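Leucyl-tRNA synthetase subunit alpha (Aquifex aeolicus, PDB 3O0A) probably attaches leucine to its tRNA and, through the hydrolytic CP1 domain crystallised here, removes wrongly attached amino acids from that tRNA. Local coordinates at residues A[4-16]-A[202-214]. Residues are numbered along the deposited sequence; the frame is centred on the assembly and turned at random.
Sequences EGALIRFYVEIEE and TEWLQDRGLGEKK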
loop_
_atom_site.group_PDB
_atom_site.type_symbol
_atom_site.label_atom_id
_atom_site.label_comp_id
_atom_site.label_asym_id
_atom_site.label_seq_id
_atom_site.Cartn_x
_atom_site.Cartn_y
_atom_site.Cartn_z
ATOM N N GLU A 4 2.453 -1.019 -18.450
ATOM C CA GLU A 4 3.829 -0.679 -17.991
ATOM C C GLU A 4 3.780 -0.186 -16.549
ATOM O O GLU A 4 2.934 0.633 -16.178
ATOM C CB GLU A 4 4.471 0.369 -18.915
ATOM C CG GLU A 4 5.858 0.867 -18.485
ATOM C CD GLU A 4 6.948 -0.185 -18.618
ATOM O OE1 GLU A 4 7.377 -0.449 -19.759
ATOM O OE2 GLU A 4 7.386 -0.735 -17.579
ATOM N N GLY A 5 4.682 -0.719 -15.742
ATOM C CA GLY A 5 4.792 -0.344 -14.342
ATOM C C GLY A 5 5.747 -1.284 -13.642
ATOM O O GLY A 5 6.662 -1.844 -14.267
ATOM N N ALA A 6 5.540 -1.456 -12.344
ATOM C CA ALA A 6 6.414 -2.291 -11.544
ATOM C C ALA A 6 5.603 -3.078 -10.537
ATOM O O ALA A 6 4.603 -2.589 -10.022
ATOM C CB ALA A 6 7.438 -1.434 -10.820
ATOM N N LEU A 7 6.044 -4.297 -10.263
ATOM C CA LEU A 7 5.597 -4.986 -9.057
ATOM C C LEU A 7 6.583 -4.580 -7.969
ATOM O O LEU A 7 7.791 -4.586 -8.202
ATOM C CB LEU A 7 5.620 -6.503 -9.255
ATOM C CG LEU A 7 4.535 -7.105 -10.153
ATOM C CD1 LEU A 7 4.936 -8.505 -10.583
ATOM C CD2 LEU A 7 3.192 -7.127 -9.433
ATOM N N ILE A 8 6.073 -4.211 -6.800
ATOM C CA ILE A 8 6.925 -3.842 -5.674
ATOM C C ILE A 8 6.536 -4.704 -4.481
ATOM O O ILE A 8 5.346 -4.845 -4.176
ATOM C CB ILE A 8 6.820 -2.351 -5.333
ATOM C CG1 ILE A 8 7.246 -1.515 -6.551
ATOM C CG2 ILE A 8 7.701 -2.013 -4.092
ATOM C CD1 ILE A 8 7.176 -0.004 -6.364
ATOM N N ARG A 9 7.544 -5.301 -3.851
ATOM C CA ARG A 9 7.325 -6.224 -2.741
ATOM C C ARG A 9 7.384 -5.488 -1.404
ATOM O O ARG A 9 8.451 -5.328 -0.815
ATOM C CB ARG A 9 8.326 -7.397 -2.781
ATOM C CG ARG A 9 8.343 -8.137 -4.118
ATOM C CD ARG A 9 8.831 -9.564 -3.971
ATOM N NE ARG A 9 7.948 -10.368 -3.112
ATOM C CZ ARG A 9 7.206 -11.404 -3.512
ATOM N NH1 ARG A 9 7.185 -11.782 -4.785
ATOM N NH2 ARG A 9 6.464 -12.068 -2.627
ATOM N N PHE A 10 6.238 -4.992 -0.950
ATOM C CA PHE A 10 6.127 -4.552 0.441
ATOM C C PHE A 10 6.108 -5.804 1.319
ATOM O O PHE A 10 5.856 -6.899 0.822
ATOM C CB PHE A 10 4.864 -3.701 0.630
ATOM C CG PHE A 10 4.995 -2.320 0.047
ATOM C CD1 PHE A 10 4.999 -2.126 -1.340
ATOM C CD2 PHE A 10 5.150 -1.215 0.882
ATOM C CE1 PHE A 10 5.142 -0.841 -1.883
ATOM C CE2 PHE A 10 5.290 0.067 0.347
ATOM C CZ PHE A 10 5.277 0.251 -1.047
ATOM N N TYR A 11 6.389 -5.652 2.610
ATOM C CA TYR A 11 6.304 -6.803 3.504
ATOM C C TYR A 11 6.031 -6.400 4.931
ATOM O O TYR A 11 6.510 -5.375 5.404
ATOM C CB TYR A 11 7.582 -7.662 3.427
ATOM C CG TYR A 11 8.875 -6.897 3.620
ATOM C CD1 TYR A 11 9.545 -6.336 2.526
ATOM C CD2 TYR A 11 9.433 -6.727 4.894
ATOM C CE1 TYR A 11 10.742 -5.630 2.682
ATOM C CE2 TYR A 11 10.647 -6.003 5.070
ATOM C CZ TYR A 11 11.284 -5.461 3.955
ATOM O OH TYR A 11 12.466 -4.754 4.091
ATOM N N VAL A 12 5.258 -7.227 5.617
ATOM C CA VAL A 12 5.070 -7.065 7.050
ATOM C C VAL A 12 6.136 -7.896 7.746
ATOM O O VAL A 12 6.192 -9.122 7.574
ATOM C CB VAL A 12 3.658 -7.508 7.488
ATOM C CG1 VAL A 12 3.515 -7.416 8.987
ATOM C CG2 VAL A 12 2.587 -6.669 6.791
ATOM N N GLU A 13 6.997 -7.215 8.503
ATOM C CA GLU A 13 7.996 -7.898 9.319
ATOM C C GLU A 13 7.336 -8.516 10.541
ATOM O O GLU A 13 6.538 -7.861 11.224
ATOM C CB GLU A 13 9.067 -6.918 9.777
ATOM C CG GLU A 13 9.881 -6.329 8.643
ATOM C CD GLU A 13 10.839 -5.273 9.143
ATOM O OE1 GLU A 13 11.375 -5.454 10.257
ATOM O OE2 GLU A 13 11.017 -4.244 8.457
ATOM N N ILE A 14 7.664 -9.777 10.802
ATOM C CA ILE A 14 7.139 -10.493 11.969
ATOM C C ILE A 14 8.306 -11.080 12.758
ATOM O O ILE A 14 8.884 -12.098 12.359
ATOM C CB ILE A 14 6.147 -11.613 11.552
ATOM C CG1 ILE A 14 4.937 -11.052 10.778
ATOM C CG2 ILE A 14 5.702 -12.436 12.769
ATOM C CD1 ILE A 14 4.029 -10.163 11.598
ATOM N N GLU A 15 8.621 -10.421 13.871
ATOM C CA GLU A 15 9.793 -10.709 14.709
ATOM C C GLU A 15 9.678 -12.039 15.460
ATOM O O GLU A 15 10.682 -12.726 15.697
ATOM C CB GLU A 15 9.995 -9.544 15.690
ATOM C CG GLU A 15 11.084 -9.725 16.742
ATOM C CD GLU A 15 12.489 -9.693 16.157
ATOM O OE1 GLU A 15 12.744 -8.880 15.236
ATOM O OE2 GLU A 15 13.339 -10.480 16.626
ATOM N N GLU A 16 8.452 -12.392 15.829
ATOM C CA GLU A 16 8.197 -13.612 16.590
ATOM C C GLU A 16 7.161 -14.480 15.860
ATOM O O GLU A 16 6.007 -14.532 16.266
ATOM C CB GLU A 16 7.711 -13.258 17.997
ATOM C CG GLU A 16 8.748 -12.557 18.879
ATOM C CD GLU A 16 8.328 -12.496 20.342
ATOM O OE1 GLU A 16 7.249 -11.925 20.633
ATOM O OE2 GLU A 16 9.071 -13.036 21.196
ATOM N N THR A 202 12.766 1.233 -10.270
ATOM C CA THR A 202 12.340 -0.124 -10.581
ATOM C C THR A 202 13.557 -1.050 -10.711
ATOM O O THR A 202 13.544 -2.156 -10.168
ATOM C CB THR A 202 11.448 -0.205 -11.846
ATOM O OG1 THR A 202 10.301 0.639 -11.695
ATOM C CG2 THR A 202 10.939 -1.619 -12.025
ATOM N N GLU A 203 14.602 -0.605 -11.404
ATOM C CA GLU A 203 15.811 -1.441 -11.539
ATOM C C GLU A 203 16.487 -1.716 -10.200
ATOM O O GLU A 203 16.975 -2.824 -9.965
ATOM C CB GLU A 203 16.837 -0.849 -12.513
ATOM C CG GLU A 203 18.237 -1.515 -12.420
ATOM C CD GLU A 203 18.318 -2.951 -12.971
ATOM O OE1 GLU A 203 17.543 -3.844 -12.530
ATOM O OE2 GLU A 203 19.192 -3.188 -13.839
ATOM N N TRP A 204 16.528 -0.702 -9.339
ATOM C CA TRP A 204 17.125 -0.829 -8.007
ATOM C C TRP A 204 16.372 -1.861 -7.169
ATOM O O TRP A 204 16.969 -2.745 -6.559
ATOM C CB TRP A 204 17.110 0.535 -7.321
ATOM C CG TRP A 204 17.640 0.601 -5.915
ATOM C CD1 TRP A 204 18.903 0.284 -5.471
ATOM C CD2 TRP A 204 16.929 1.094 -4.785
ATOM N NE1 TRP A 204 19.000 0.525 -4.113
ATOM C CE2 TRP A 204 17.802 1.029 -3.673
ATOM C CE3 TRP A 204 15.626 1.576 -4.598
ATOM C CZ2 TRP A 204 17.413 1.435 -2.400
ATOM C CZ3 TRP A 204 15.241 1.974 -3.320
ATOM C CH2 TRP A 204 16.139 1.909 -2.246
ATOM N N LEU A 205 15.051 -1.746 -7.137
ATOM C CA LEU A 205 14.249 -2.732 -6.432
ATOM C C LEU A 205 14.438 -4.136 -7.013
ATOM O O LEU A 205 14.525 -5.114 -6.262
ATOM C CB LEU A 205 12.777 -2.334 -6.490
ATOM C CG LEU A 205 12.457 -1.127 -5.608
ATOM C CD1 LEU A 205 11.069 -0.612 -5.960
ATOM C CD2 LEU A 205 12.529 -1.482 -4.129
ATOM N N GLN A 206 14.506 -4.219 -8.337
ATOM C CA GLN A 206 14.668 -5.496 -9.029
ATOM C C GLN A 206 16.018 -6.116 -8.708
ATOM O O GLN A 206 16.099 -7.319 -8.475
ATOM C CB GLN A 206 14.491 -5.350 -10.540
ATOM C CG GLN A 206 14.169 -6.679 -11.233
ATOM C CD GLN A 206 13.793 -6.520 -12.697
ATOM O OE1 GLN A 206 12.891 -5.753 -13.052
ATOM N NE2 GLN A 206 14.493 -7.244 -13.557
ATOM N N ASP A 207 17.064 -5.288 -8.679
ATOM C CA ASP A 207 18.412 -5.732 -8.278
ATOM C C ASP A 207 18.410 -6.325 -6.870
ATOM O O ASP A 207 19.169 -7.255 -6.573
ATOM C CB ASP A 207 19.407 -4.571 -8.339
ATOM C CG ASP A 207 19.799 -4.189 -9.763
ATOM O OD1 ASP A 207 19.534 -4.960 -10.719
ATOM O OD2 ASP A 207 20.399 -3.105 -9.926
ATOM N N ARG A 208 17.547 -5.774 -6.017
ATOM C CA ARG A 208 17.420 -6.184 -4.620
ATOM C C ARG A 208 16.413 -7.314 -4.391
ATOM O O ARG A 208 16.182 -7.721 -3.248
ATOM C CB ARG A 208 17.037 -4.970 -3.763
ATOM C CG ARG A 208 18.117 -3.878 -3.702
ATOM C CD ARG A 208 17.593 -2.623 -3.024
ATOM N NE ARG A 208 17.061 -2.900 -1.697
ATOM C CZ ARG A 208 16.055 -2.220 -1.151
ATOM N NH1 ARG A 208 15.493 -1.220 -1.817
ATOM N NH2 ARG A 208 15.622 -2.539 0.063
ATOM N N GLY A 209 15.800 -7.802 -5.469
ATOM C CA GLY A 209 14.779 -8.843 -5.385
ATOM C C GLY A 209 13.470 -8.408 -4.742
ATOM O O GLY A 209 12.703 -9.251 -4.254
ATOM N N LEU A 210 13.212 -7.099 -4.739
ATOM C CA LEU A 210 12.017 -6.532 -4.100
ATOM C C LEU A 210 11.097 -5.785 -5.078
ATOM O O LEU A 210 10.223 -4.990 -4.675
ATOM C CB LEU A 210 12.418 -5.617 -2.936
ATOM C CG LEU A 210 13.073 -6.307 -1.736
ATOM C CD1 LEU A 210 13.728 -5.274 -0.818
ATOM C CD2 LEU A 210 12.074 -7.159 -0.954
ATOM N N GLY A 211 11.299 -6.053 -6.360
ATOM C CA GLY A 211 10.468 -5.481 -7.407
ATOM C C GLY A 211 10.771 -6.101 -8.757
ATOM O O GLY A 211 11.770 -6.808 -8.923
ATOM N N GLU A 212 9.890 -5.856 -9.718
ATOM C CA GLU A 212 10.196 -6.184 -11.112
ATOM C C GLU A 212 9.419 -5.321 -12.101
ATOM O O GLU A 212 8.312 -4.893 -11.811
ATOM C CB GLU A 212 10.014 -7.679 -11.402
ATOM C CG GLU A 212 8.637 -8.269 -11.159
ATOM C CD GLU A 212 8.603 -9.774 -11.433
ATOM O OE1 GLU A 212 9.109 -10.208 -12.493
ATOM O OE2 GLU A 212 8.074 -10.528 -10.585
ATOM N N LYS A 213 10.026 -5.052 -13.256
ATOM C CA LYS A 213 9.350 -4.348 -14.344
ATOM C C LYS A 213 8.151 -5.175 -14.783
ATOM O O LYS A 213 8.281 -6.379 -14.988
ATOM C CB LYS A 213 10.300 -4.147 -15.537
ATOM C CG LYS A 213 11.499 -3.266 -15.241
ATOM C CD LYS A 213 12.303 -2.891 -16.497
ATOM C CE LYS A 213 13.309 -1.785 -16.159
ATOM N NZ LYS A 213 14.377 -1.588 -17.195
ATOM N N LYS A 214 6.989 -4.537 -14.914
ATOM C CA LYS A 214 5.758 -5.232 -15.311
ATOM C C LYS A 214 4.823 -4.344 -16.139
ATOM O O LYS A 214 4.342 -3.301 -15.693
ATOM C CB LYS A 214 5.026 -5.804 -14.087
ATOM C CG LYS A 214 3.643 -6.411 -14.378
ATOM C CD LYS A 214 3.732 -7.651 -15.264
ATOM C CE LYS A 214 2.362 -8.291 -15.459
ATOM N NZ LYS A 214 2.433 -9.452 -16.395
#
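Leu7 and Glu212 form the hydrogen-bonded pair at the middle of this antiparallel junction: Leu7 N gives its hydrogen to Glu212 O at 2.8 Å, in the carbonyl plane, and Glu212 N returns one to Leu7 O at 2.9 Å. Lys214 N to Gly5 O and Arg9 N to Leu210 O continue the pairing at either end, both nearly straight at the hydrogen (171° and 173°) but with the donor well above the carbonyl plane. The close-packed, buried face carries Ala6 and Ile8, and helix 194-207 lies over it. Ala6 CB sits 3.6 Å from Thr202 OG1, which is itself bonded to Lys198 O, while Ile8 CD1 meets Leu205 CD1 at 4.0 Å as the two chains cross at a slant. Gly211 and Ile8 form a non-hydrogen-bonded pair, CA to CA 4.3 Å, under Leu205. Helix 194-207 ends in a Schellman motif, Gly209 at positive phi with two bonds back into the last turn; strand 211-213 then edges a three-stranded antiparallel sheet centred on strand 6-13, pairing stretches near both ends of the CP1 editing domain. From within that turn, Leu210, whose N bonds back to Leu205 O, sets CD2 obliquely 4.2 Å from Tyr11 CE1. The face with Leu7 and Glu212 is the solvent side. With CG between its backbone N and carbonyl carbon (chi1 59°), the extended Glu212 chain runs alongside Leu7, OE2 3.7 Å from CD1. Arg9 lays CB and CG against the Leu210 carbonyl, then bends at chi3 to carry its guanidinium away to a salt bridge with Asp41.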